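Local atomic coordinates of sialidase B (Streptococcus pneumoniae serotype 4, PDB entry 4XHX), a protein that removes terminal sialic acids from oligosaccharides, glycoproteins and glycolipids by cleaving their alpha-2,3, alpha-2,6 and alpha-2,8 glycosidic linkages. Residues H231-K236 with S284-D289; L304-P309 with G449-P454; R515-T520 with D596-K601. The protein carries 1 engineered substitution. One frame throughout, in Å; residues are numbered along the deposited sequence. Where two conformers were deposited one is given.

Interaction 1: residues H231-K236 with S284-D289; sequences HDSKSK and SASFID. With JKK (2-[(3-chlorobenzyl)amino]ethanesulfonic acid), chain B.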
loop_
_atom_site.group_PDB
_atom_site.type_symbol
_atom_site.label_atom_id
_atom_site.label_comp_id
_atom_site.label_asym_id
_atom_site.label_seq_id
_atom_site.Cartn_x
_atom_site.Cartn_y
_atom_site.Cartn_z
ATOM N N HIS A 231 -7.155 0.094 6.238
ATOM C CA HIS A 231 -7.590 1.376 6.805
ATOM C C HIS A 231 -6.408 2.224 7.257
ATOM O O HIS A 231 -5.484 1.701 7.900
ATOM C CB HIS A 231 -8.491 1.148 8.032
ATOM C CG HIS A 231 -9.786 0.459 7.728
ATOM N ND1 HIS A 231 -10.644 0.883 6.736
ATOM C CD2 HIS A 231 -10.373 -0.623 8.297
ATOM C CE1 HIS A 231 -11.697 0.086 6.699
ATOM N NE2 HIS A 231 -11.558 -0.835 7.635
ATOM N N ASP A 232 -6.440 3.518 6.933
ATOM C CA ASP A 232 -5.609 4.531 7.616
ATOM C C ASP A 232 -5.875 4.451 9.127
ATOM O O ASP A 232 -6.940 3.994 9.543
ATOM C CB ASP A 232 -6.011 5.954 7.174
ATOM C CG ASP A 232 -5.501 6.331 5.794
ATOM O OD1 ASP A 232 -4.799 5.526 5.143
ATOM O OD2 ASP A 232 -5.798 7.463 5.371
ATOM N N SER A 233 -4.931 4.909 9.945
ATOM C CA SER A 233 -5.193 5.079 11.382
ATOM C C SER A 233 -6.533 5.816 11.637
ATOM O O SER A 233 -6.907 6.668 10.847
ATOM C CB SER A 233 -4.041 5.843 12.037
ATOM O OG SER A 233 -2.791 5.302 11.633
ATOM N N LYS A 234 -7.262 5.514 12.716
ATOM C CA LYS A 234 -6.893 4.563 13.774
ATOM C C LYS A 234 -6.861 3.098 13.329
ATOM O O LYS A 234 -7.763 2.610 12.648
ATOM C CB LYS A 234 -7.853 4.724 14.970
ATOM C CG LYS A 234 -9.268 4.203 14.711
ATOM C CD LYS A 234 -10.259 4.626 15.780
ATOM C CE LYS A 234 -11.685 4.232 15.361
ATOM N NZ LYS A 234 -12.734 4.487 16.401
ATOM N N SER A 235 -5.804 2.399 13.728
ATOM C CA SER A 235 -5.618 1.006 13.374
ATOM C C SER A 235 -4.381 0.562 14.133
ATOM O O SER A 235 -3.911 1.272 15.027
ATOM C CB SER A 235 -5.375 0.876 11.867
ATOM O OG SER A 235 -5.437 -0.473 11.446
ATOM N N LYS A 236 -3.864 -0.608 13.786
ATOM C CA LYS A 236 -2.480 -0.919 14.125
ATOM C C LYS A 236 -1.691 -0.916 12.834
ATOM O O LYS A 236 -2.041 -1.622 11.880
ATOM C CB LYS A 236 -2.311 -2.266 14.830
ATOM C CG LYS A 236 -0.826 -2.661 14.967
ATOM C CD LYS A 236 -0.616 -3.971 15.712
ATOM C CE LYS A 236 0.895 -4.255 15.920
ATOM N NZ LYS A 236 1.605 -3.180 16.687
ATOM N N SER A 284 -5.457 0.812 19.397
ATOM C CA SER A 284 -4.019 0.666 19.177
ATOM C C SER A 284 -3.343 1.985 18.781
ATOM O O SER A 284 -3.909 2.809 18.056
ATOM C CB SER A 284 -3.757 -0.390 18.087
ATOM O OG SER A 284 -2.365 -0.579 17.853
ATOM N N ALA A 285 -2.119 2.178 19.254
ATOM C CA ALA A 285 -1.274 3.248 18.741
ATOM C C ALA A 285 -0.772 2.808 17.357
ATOM O O ALA A 285 -0.773 1.608 17.050
ATOM C CB ALA A 285 -0.116 3.499 19.699
ATOM N N SER A 286 -0.393 3.753 16.497
ATOM C CA SER A 286 0.115 3.376 15.173
ATOM C C SER A 286 1.039 4.416 14.581
ATOM O O SER A 286 1.067 5.563 15.024
ATOM C CB SER A 286 -1.031 3.140 14.176
ATOM O OG SER A 286 -1.811 4.310 14.063
ATOM N N PHE A 287 1.777 4.001 13.557
ATOM C CA PHE A 287 2.529 4.921 12.701
ATOM C C PHE A 287 1.866 4.921 11.327
ATOM O O PHE A 287 1.113 4.009 10.996
ATOM C CB PHE A 287 3.986 4.475 12.569
ATOM C CG PHE A 287 4.691 4.335 13.878
ATOM C CD1 PHE A 287 4.628 3.141 14.586
ATOM C CD2 PHE A 287 5.403 5.399 14.411
ATOM C CE1 PHE A 287 5.270 3.006 15.790
ATOM C CE2 PHE A 287 6.052 5.275 15.620
ATOM C CZ PHE A 287 5.985 4.073 16.312
ATOM N N ILE A 288 2.130 5.942 10.527
ATOM C CA ILE A 288 1.539 6.009 9.198
ATOM C C ILE A 288 2.301 7.031 8.383
ATOM O O ILE A 288 2.756 8.036 8.922
ATOM C CB ILE A 288 0.015 6.348 9.280
ATOM C CG1 ILE A 288 -0.612 6.493 7.895
ATOM C CG2 ILE A 288 -0.222 7.589 10.120
ATOM C CD1 ILE A 288 -2.158 6.593 7.932
ATOM N N ASP A 289 2.473 6.747 7.095
ATOM C CA ASP A 289 3.160 7.643 6.163
ATOM C C ASP A 289 4.634 7.865 6.513
ATOM O O ASP A 289 4.978 8.722 7.321
ATOM C CB ASP A 289 2.437 8.990 6.031
ATOM C CG ASP A 289 1.082 8.872 5.342
ATOM O OD1 ASP A 289 0.724 7.773 4.856
ATOM O OD2 ASP A 289 0.369 9.892 5.285
HETATM C CAE JKK B . -1.860 10.640 8.334
HETATM C CAF JKK B . -2.808 10.030 9.223
HETATM C CAG JKK B . -2.226 10.868 6.991
HETATM C CAH JKK B . -4.453 9.893 7.439
HETATM C CAI JKK B . -4.529 9.615 3.049
HETATM C CAJ JKK B . -4.657 8.317 2.287
HETATM C CAK JKK B . -3.924 10.728 5.099
HETATM C CAM JKK B . -4.084 9.661 8.777
HETATM C CAN JKK B . -3.514 10.511 6.546
HETATM N NAL JKK B . -3.961 9.481 4.362
HETATM O OAA JKK B . -5.855 9.385 0.082
HETATM O OAB JKK B . -7.248 8.210 1.714
HETATM O OAC JKK B . -5.818 6.948 0.268
HETATM S SAO JKK B . -5.955 8.195 1.021
HETATM CL CL JKK B . -5.228 8.922 9.868
HETATM O O HOH W 1 0.004 -1.804 18.605
#
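The hydroxyls of S233 and S286 meet end to end, OG to OG 2.8 Å, in a hydrogen bond that either could donate. It ties two neighbouring blades of the sialidase beta-propeller: 231-236 belongs to the loop between strands 219-226 and 237-244 of one blade, while 284-289 holds the start of strand 286-294 of the next. S286 OG reaches the loop because it sits between its own backbone N and carbonyl carbon (chi1 59°). A cis peptide between S233 and K234 bends the loop beside this bond. Two residues further along the strand, I288 lays its CG2 methyl 3.8 Å from S233 OG and brings CD1 to within 4.0 Å of D232 CG, its side chain crossing that of D232 at about a right angle. D232, the proton acceptor by similarity, is thus backed by an apolar branch, while R226 makes a salt bridge to OD1. Its OD2 accepts a hydrogen bond from amine NAL of the bound 2-[(3-chlorobenzyl)amino]ethanesulfonic acid (2.9 Å), whose chlorine approaches S233 O. At the far end, the extended K236 chain lies alongside S284, CB to OG 3.5 Å, before bending at chi4. Its NZ, salt-bridged to E265, also donates to a water (2.9 Å), and that water donates in turn to S284 OG at 2.8 Å. S284 OG itself donates a hydrogen bond to A285 O, 2.8 Å away.

Interaction 2: residues L304-P309 with G449-P454; sequences LADVMP and GTYLCP. With JKK (2-[(3-chlorobenzyl)amino]ethanesulfonic acid), chain B.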
loop_
_atom_site.group_PDB
_atom_site.type_symbol
_atom_site.label_atom_id
_atom_site.label_comp_id
_atom_site.label_asym_id
_atom_site.label_seq_id
_atom_site.Cartn_x
_atom_site.Cartn_y
_atom_site.Cartn_z
ATOM N N LEU A 304 11.387 9.375 8.766
ATOM C CA LEU A 304 10.331 9.983 9.544
ATOM C C LEU A 304 9.026 9.279 9.224
ATOM O O LEU A 304 8.877 8.706 8.145
ATOM C CB LEU A 304 10.184 11.462 9.200
ATOM C CG LEU A 304 11.173 12.511 9.733
ATOM C CD1 LEU A 304 12.612 12.080 9.653
ATOM C CD2 LEU A 304 10.979 13.804 8.950
ATOM N N ALA A 305 8.091 9.334 10.170
ATOM C CA ALA A 305 6.722 8.890 9.948
ATOM C C ALA A 305 5.810 9.655 10.899
ATOM O O ALA A 305 6.283 10.171 11.926
ATOM C CB ALA A 305 6.606 7.390 10.184
ATOM N N ASP A 306 4.520 9.748 10.565
ATOM C CA ASP A 306 3.535 10.260 11.518
ATOM C C ASP A 306 3.338 9.247 12.654
ATOM O O ASP A 306 3.424 8.038 12.446
ATOM C CB ASP A 306 2.169 10.518 10.859
ATOM C CG ASP A 306 2.219 11.535 9.701
ATOM O OD1 ASP A 306 3.102 12.417 9.640
ATOM O OD2 ASP A 306 1.330 11.446 8.835
ATOM N N VAL A 307 3.058 9.739 13.855
ATOM C CA VAL A 307 2.745 8.862 14.982
ATOM C C VAL A 307 1.387 9.202 15.548
ATOM O O VAL A 307 1.048 10.387 15.685
ATOM C CB VAL A 307 3.716 9.058 16.143
ATOM C CG1 VAL A 307 3.649 7.848 17.078
ATOM C CG2 VAL A 307 5.108 9.299 15.623
ATOM N N MET A 308 0.643 8.167 15.926
ATOM C CA MET A 308 -0.711 8.319 16.452
ATOM C C MET A 308 -0.870 7.558 17.757
ATOM O O MET A 308 -0.612 6.357 17.806
ATOM C CB MET A 308 -1.725 7.758 15.452
ATOM C CG MET A 308 -1.580 8.277 14.035
ATOM S SD MET A 308 -2.405 9.847 13.842
ATOM C CE MET A 308 -1.660 10.433 12.328
ATOM N N PRO A 309 -1.325 8.244 18.812
ATOM C CA PRO A 309 -1.629 7.573 20.081
ATOM C C PRO A 309 -2.848 6.690 19.890
ATOM O O PRO A 309 -3.573 6.886 18.908
ATOM C CB PRO A 309 -1.963 8.726 21.035
ATOM C CG PRO A 309 -1.506 9.979 20.328
ATOM C CD PRO A 309 -1.587 9.689 18.869
ATOM N N GLY A 449 0.228 19.190 14.748
ATOM C CA GLY A 449 1.384 19.061 13.886
ATOM C C GLY A 449 1.017 18.869 12.432
ATOM O O GLY A 449 -0.143 18.619 12.091
ATOM N N THR A 450 2.008 18.994 11.561
ATOM C CA THR A 450 1.767 18.785 10.143
ATOM C C THR A 450 1.803 17.293 9.808
ATOM O O THR A 450 2.160 16.460 10.646
ATOM C CB THR A 450 2.764 19.576 9.280
ATOM O OG1 THR A 450 4.096 19.109 9.525
ATOM C CG2 THR A 450 2.680 21.054 9.628
ATOM N N TYR A 451 1.421 16.968 8.581
ATOM C CA TYR A 451 1.355 15.591 8.127
ATOM C C TYR A 451 2.515 15.306 7.185
ATOM O O TYR A 451 2.708 16.026 6.205
ATOM C CB TYR A 451 0.001 15.344 7.448
ATOM C CG TYR A 451 -1.115 15.318 8.461
ATOM C CD1 TYR A 451 -1.385 14.158 9.175
ATOM C CD2 TYR A 451 -1.864 16.452 8.741
ATOM C CE1 TYR A 451 -2.369 14.118 10.119
ATOM C CE2 TYR A 451 -2.861 16.423 9.694
ATOM C CZ TYR A 451 -3.108 15.248 10.380
ATOM O OH TYR A 451 -4.097 15.176 11.333
ATOM N N LEU A 452 3.306 14.279 7.487
ATOM C CA LEU A 452 4.462 13.968 6.648
ATOM C C LEU A 452 4.036 13.594 5.231
ATOM O O LEU A 452 3.044 12.897 5.031
ATOM C CB LEU A 452 5.295 12.839 7.261
ATOM C CG LEU A 452 6.654 12.565 6.615
ATOM C CD1 LEU A 452 7.622 13.699 6.845
ATOM C CD2 LEU A 452 7.239 11.259 7.103
ATOM N N CYS A 453 4.775 14.078 4.241
ATOM C CA CYS A 453 4.557 13.630 2.872
ATOM C C CYS A 453 5.320 12.343 2.668
ATOM O O CYS A 453 6.546 12.328 2.754
ATOM C CB CYS A 453 5.027 14.684 1.873
ATOM S SG CYS A 453 4.183 16.287 2.053
ATOM N N PRO A 454 4.596 11.246 2.407
ATOM C CA PRO A 454 5.268 9.954 2.263
ATOM C C PRO A 454 6.106 9.884 0.998
ATOM O O PRO A 454 5.777 10.530 0.004
ATOM C CB PRO A 454 4.108 8.968 2.179
ATOM C CG PRO A 454 2.949 9.776 1.686
ATOM C CD PRO A 454 3.129 11.110 2.361
HETATM C CAE JKK B . -1.860 10.640 8.334
HETATM C CAF JKK B . -2.808 10.030 9.223
HETATM C CAG JKK B . -2.226 10.868 6.991
HETATM C CAH JKK B . -4.453 9.893 7.439
HETATM C CAI JKK B . -4.529 9.615 3.049
HETATM C CAJ JKK B . -4.657 8.317 2.287
HETATM C CAK JKK B . -3.924 10.728 5.099
HETATM C CAM JKK B . -4.084 9.661 8.777
HETATM C CAN JKK B . -3.514 10.511 6.546
HETATM N NAL JKK B . -3.961 9.481 4.362
HETATM O OAA JKK B . -5.855 9.385 0.082
HETATM O OAB JKK B . -7.248 8.210 1.714
HETATM O OAC JKK B . -5.818 6.948 0.268
HETATM S SAO JKK B . -5.955 8.195 1.021
HETATM CL CL JKK B . -5.228 8.922 9.868
#
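One straight hydrogen bond carries the polar part of this contact: L452 N donates to D306 OD1 at 2.9 Å, with an N-H...O angle of 166°, and uses the syn lone pair of that oxygen. It joins strands 301-308 and 451-459 of the sialidase beta-propeller, which lie on either side of strand 286-294, and here they meet across its beginning through side chains. This bond helps to set the turn of the D306 carboxylate; the second oxygen, OD2, comes to the edge of the Y451 ring, 3.9 Å from CD1. The apolar packing falls into two patches. In the first, L304 and L452 cross at about a right angle, L304 CB lying 3.6 Å from L452 CD2. The same methyl presses on the backbone, with L452 CD2 3.2 Å from L304 O, a tight fit. L452 reaches across because its CG stands opposite the backbone N (chi1 -170°). The second patch lines the ligand pocket. M308 turns at chi2 (-83°), carrying CE to the edge of the Y451 ring, a looser approach of 4.4 Å to CE1. Together with D306, these two side chains border the chlorophenyl ring of the bound ligand. Its carbon CAE lies 3.6 Å from Y451 CD1 and 3.3 Å from D306 OD2, while CAF approaches M308 CE just as closely.

Interaction 3: residues R515-T520 with D596-K601; sequences RTFFRT and DSIDWK. With JKK (2-[(3-chlorobenzyl)amino]ethanesulfonic acid), chain B.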
loop_
_atom_site.group_PDB
_atom_site.type_symbol
_atom_site.label_atom_id
_atom_site.label_comp_id
_atom_site.label_asym_id
_atom_site.label_seq_id
_atom_site.Cartn_x
_atom_site.Cartn_y
_atom_site.Cartn_z
ATOM N N ARG A 515 12.067 21.765 -7.433
ATOM C CA ARG A 515 10.663 21.756 -7.827
ATOM C C ARG A 515 9.924 20.699 -7.027
ATOM O O ARG A 515 10.388 19.563 -6.888
ATOM C CB ARG A 515 10.439 21.566 -9.327
ATOM C CG ARG A 515 8.926 21.544 -9.673
ATOM C CD ARG A 515 8.652 22.083 -11.064
ATOM N NE ARG A 515 9.169 23.448 -11.204
ATOM C CZ ARG A 515 9.551 23.979 -12.359
ATOM N NH1 ARG A 515 9.465 23.259 -13.472
ATOM N NH2 ARG A 515 10.032 25.218 -12.403
ATOM N N THR A 516 8.784 21.110 -6.492
ATOM C CA THR A 516 7.942 20.262 -5.674
ATOM C C THR A 516 6.650 19.996 -6.434
ATOM O O THR A 516 5.986 20.940 -6.859
ATOM C CB THR A 516 7.570 20.990 -4.373
ATOM O OG1 THR A 516 8.761 21.290 -3.633
ATOM C CG2 THR A 516 6.643 20.134 -3.534
ATOM N N PHE A 517 6.292 18.723 -6.598
ATOM C CA PHE A 517 5.015 18.352 -7.212
ATOM C C PHE A 517 4.067 17.878 -6.127
ATOM O O PHE A 517 4.471 17.142 -5.224
ATOM C CB PHE A 517 5.203 17.273 -8.286
ATOM C CG PHE A 517 6.164 17.668 -9.374
ATOM C CD1 PHE A 517 5.733 18.418 -10.463
ATOM C CD2 PHE A 517 7.506 17.315 -9.294
ATOM C CE1 PHE A 517 6.631 18.810 -11.456
ATOM C CE2 PHE A 517 8.410 17.695 -10.286
ATOM C CZ PHE A 517 7.975 18.435 -11.370
ATOM N N PHE A 518 2.809 18.310 -6.184
ATOM C CA PHE A 518 1.893 17.917 -5.120
ATOM C C PHE A 518 0.448 17.670 -5.513
ATOM O O PHE A 518 -0.070 18.235 -6.487
ATOM C CB PHE A 518 1.996 18.834 -3.878
ATOM C CG PHE A 518 1.608 20.278 -4.110
ATOM C CD1 PHE A 518 2.538 21.199 -4.585
ATOM C CD2 PHE A 518 0.335 20.730 -3.777
ATOM C CE1 PHE A 518 2.195 22.535 -4.773
ATOM C CE2 PHE A 518 -0.023 22.072 -3.955
ATOM C CZ PHE A 518 0.904 22.977 -4.449
ATOM N N ARG A 519 -0.167 16.801 -4.717
ATOM C CA ARG A 519 -1.579 16.446 -4.785
ATOM C C ARG A 519 -2.442 17.626 -4.382
ATOM O O ARG A 519 -2.108 18.352 -3.446
ATOM C CB ARG A 519 -1.826 15.288 -3.812
ATOM C CG ARG A 519 -3.262 14.785 -3.732
ATOM C CD ARG A 519 -3.329 13.648 -2.730
ATOM N NE ARG A 519 -4.692 13.302 -2.349
ATOM C CZ ARG A 519 -4.996 12.204 -1.658
ATOM N NH1 ARG A 519 -4.031 11.370 -1.275
ATOM N NH2 ARG A 519 -6.257 11.946 -1.350
ATOM N N THR A 520 -3.549 17.822 -5.087
ATOM C CA THR A 520 -4.469 18.912 -4.766
ATOM C C THR A 520 -5.913 18.416 -4.742
ATOM O O THR A 520 -6.171 17.212 -4.733
ATOM C CB THR A 520 -4.399 20.031 -5.819
ATOM O OG1 THR A 520 -4.984 19.572 -7.045
ATOM C CG2 THR A 520 -2.945 20.479 -6.066
ATOM N N ASP A 596 13.520 26.710 -16.884
ATOM C CA ASP A 596 13.287 25.584 -15.972
ATOM C C ASP A 596 11.888 25.000 -16.086
ATOM O O ASP A 596 11.470 24.202 -15.241
ATOM C CB ASP A 596 13.568 25.965 -14.515
ATOM C CG ASP A 596 15.030 26.183 -14.243
ATOM O OD1 ASP A 596 15.855 25.408 -14.776
ATOM O OD2 ASP A 596 15.353 27.126 -13.491
ATOM N N SER A 597 11.169 25.410 -17.125
ATOM C CA SER A 597 9.871 24.834 -17.436
ATOM C C SER A 597 10.083 23.412 -17.946
ATOM O O SER A 597 11.186 23.047 -18.360
ATOM C CB SER A 597 9.150 25.658 -18.500
ATOM O OG SER A 597 9.755 25.484 -19.772
ATOM N N ILE A 598 9.026 22.609 -17.924
ATOM C CA ILE A 598 9.163 21.199 -18.267
ATOM C C ILE A 598 8.178 20.749 -19.340
ATOM O O ILE A 598 6.974 20.948 -19.210
ATOM C CB ILE A 598 9.018 20.301 -17.017
ATOM C CG1 ILE A 598 10.135 20.603 -16.010
ATOM C CG2 ILE A 598 9.055 18.839 -17.413
ATOM C CD1 ILE A 598 10.059 19.781 -14.731
ATOM N N ASP A 599 8.708 20.162 -20.410
ATOM C CA ASP A 599 7.895 19.567 -21.481
ATOM C C ASP A 599 7.644 18.099 -21.172
ATOM O O ASP A 599 8.549 17.274 -21.296
ATOM C CB ASP A 599 8.601 19.692 -22.846
ATOM C CG ASP A 599 7.951 18.825 -23.948
ATOM O OD1 ASP A 599 6.713 18.652 -23.952
ATOM O OD2 ASP A 599 8.686 18.316 -24.826
ATOM N N TRP A 600 6.424 17.776 -20.759
ATOM C CA TRP A 600 6.055 16.398 -20.481
ATOM C C TRP A 600 5.923 15.667 -21.812
ATOM O O TRP A 600 4.913 15.781 -22.498
ATOM C CB TRP A 600 4.760 16.353 -19.648
ATOM C CG TRP A 600 4.919 17.152 -18.384
ATOM C CD1 TRP A 600 4.402 18.394 -18.118
ATOM C CD2 TRP A 600 5.704 16.794 -17.242
ATOM N NE1 TRP A 600 4.797 18.813 -16.868
ATOM C CE2 TRP A 600 5.598 17.851 -16.310
ATOM C CE3 TRP A 600 6.472 15.672 -16.907
ATOM C CZ2 TRP A 600 6.238 17.821 -15.067
ATOM C CZ3 TRP A 600 7.105 15.646 -15.672
ATOM C CH2 TRP A 600 6.989 16.714 -14.772
ATOM N N LYS A 601 6.962 14.921 -22.170
ATOM C CA LYS A 601 7.103 14.391 -23.525
ATOM C C LYS A 601 6.634 12.938 -23.717
ATOM O O LYS A 601 6.057 12.601 -24.747
ATOM C CB LYS A 601 8.557 14.535 -23.984
ATOM C CG LYS A 601 8.762 14.318 -25.478
ATOM C CD LYS A 601 10.177 14.699 -25.921
ATOM C CE LYS A 601 10.379 14.397 -27.399
ATOM N NZ LYS A 601 11.761 14.715 -27.848
HETATM C CAE JKK B . -1.860 10.640 8.334
HETATM C CAF JKK B . -2.808 10.030 9.223
HETATM C CAG JKK B . -2.226 10.868 6.991
HETATM C CAH JKK B . -4.453 9.893 7.439
HETATM C CAI JKK B . -4.529 9.615 3.049
HETATM C CAJ JKK B . -4.657 8.317 2.287
HETATM C CAK JKK B . -3.924 10.728 5.099
HETATM C CAM JKK B . -4.084 9.661 8.777
HETATM C CAN JKK B . -3.514 10.511 6.546
HETATM N NAL JKK B . -3.961 9.481 4.362
HETATM O OAA JKK B . -5.855 9.385 0.082
HETATM O OAB JKK B . -7.248 8.210 1.714
HETATM O OAC JKK B . -5.818 6.948 0.268
HETATM S SAO JKK B . -5.955 8.195 1.021
HETATM CL CL JKK B . -5.228 8.922 9.868
#
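A single backbone oxygen, D596 O, takes both terminal nitrogens of R515, although the same aspartate carries a carboxylate. The bond from NH1 is short (2.8 Å) but bent; that from NH2 is weak at 3.3 Å. The D596 carboxylate is engaged in salt bridges with R510 and R531 instead. The contact joins two consecutive four-stranded blades of the beta-propeller, one holding strand 513-518 and the other closed by its outermost strand 598-605. The axes of the two short strand segments approach to 13.2 Å, at 49° to each other, too far for backbone pairing, so long side chains span the interval. R515 bends at chi3 and presents the edge of its guanidinium to I598, whose CG1 is 3.7 Å from NH1, while R515 NE donates to T529 OG1. Its aliphatic part is used too, as R515 CG lies over one face of the F517 ring, toward its rim. F517 and W600 come from opposite directions with their planes at 71°, an oblique pair whose closest atoms are F517 CE1 and W600 CZ2, 3.8 Å apart. Within the outer strand, I598 CG2 sits over the centre of the W600 ring, 3.7 Å above its plane. At the other end of 515-520, R519, a substrate-binding residue by similarity, is extended into the pocket, and its NH1 and NH2 each donate to sulfonate oxygen OAA of the bound ligand at 3.0 Å; NH1 also forms a salt bridge with E503. R515 probably stabilises a buried carbonyl between blades, whereas R519's grip on the sulfonate is consistent with carboxylate binding by sialidase arginines.

In the fold
Interactions 1 and 2 are direct neighbours, with centres 11 Å apart. Strands 286-294 and 301-308 are consecutive in the chain and pair antiparallel; M308 N probably bonds to S286 O at 2.8 Å, and D306 N to I288 O at 3.0 Å. Interaction 3 lies farther out and reaches the pocket through R519, its centre 31 Å from that of interaction 1 and 25 Å from that of interaction 2, with nearest atoms about 8 and 7 Å away and no touch. The bound ligand bridges the gap: its chlorobenzyl group rests among residues of interactions 1 and 2, its amine meets interaction 1, and its sulfonate reaches 515-520 together with R207 and R581, substrate-binding arginines by similarity.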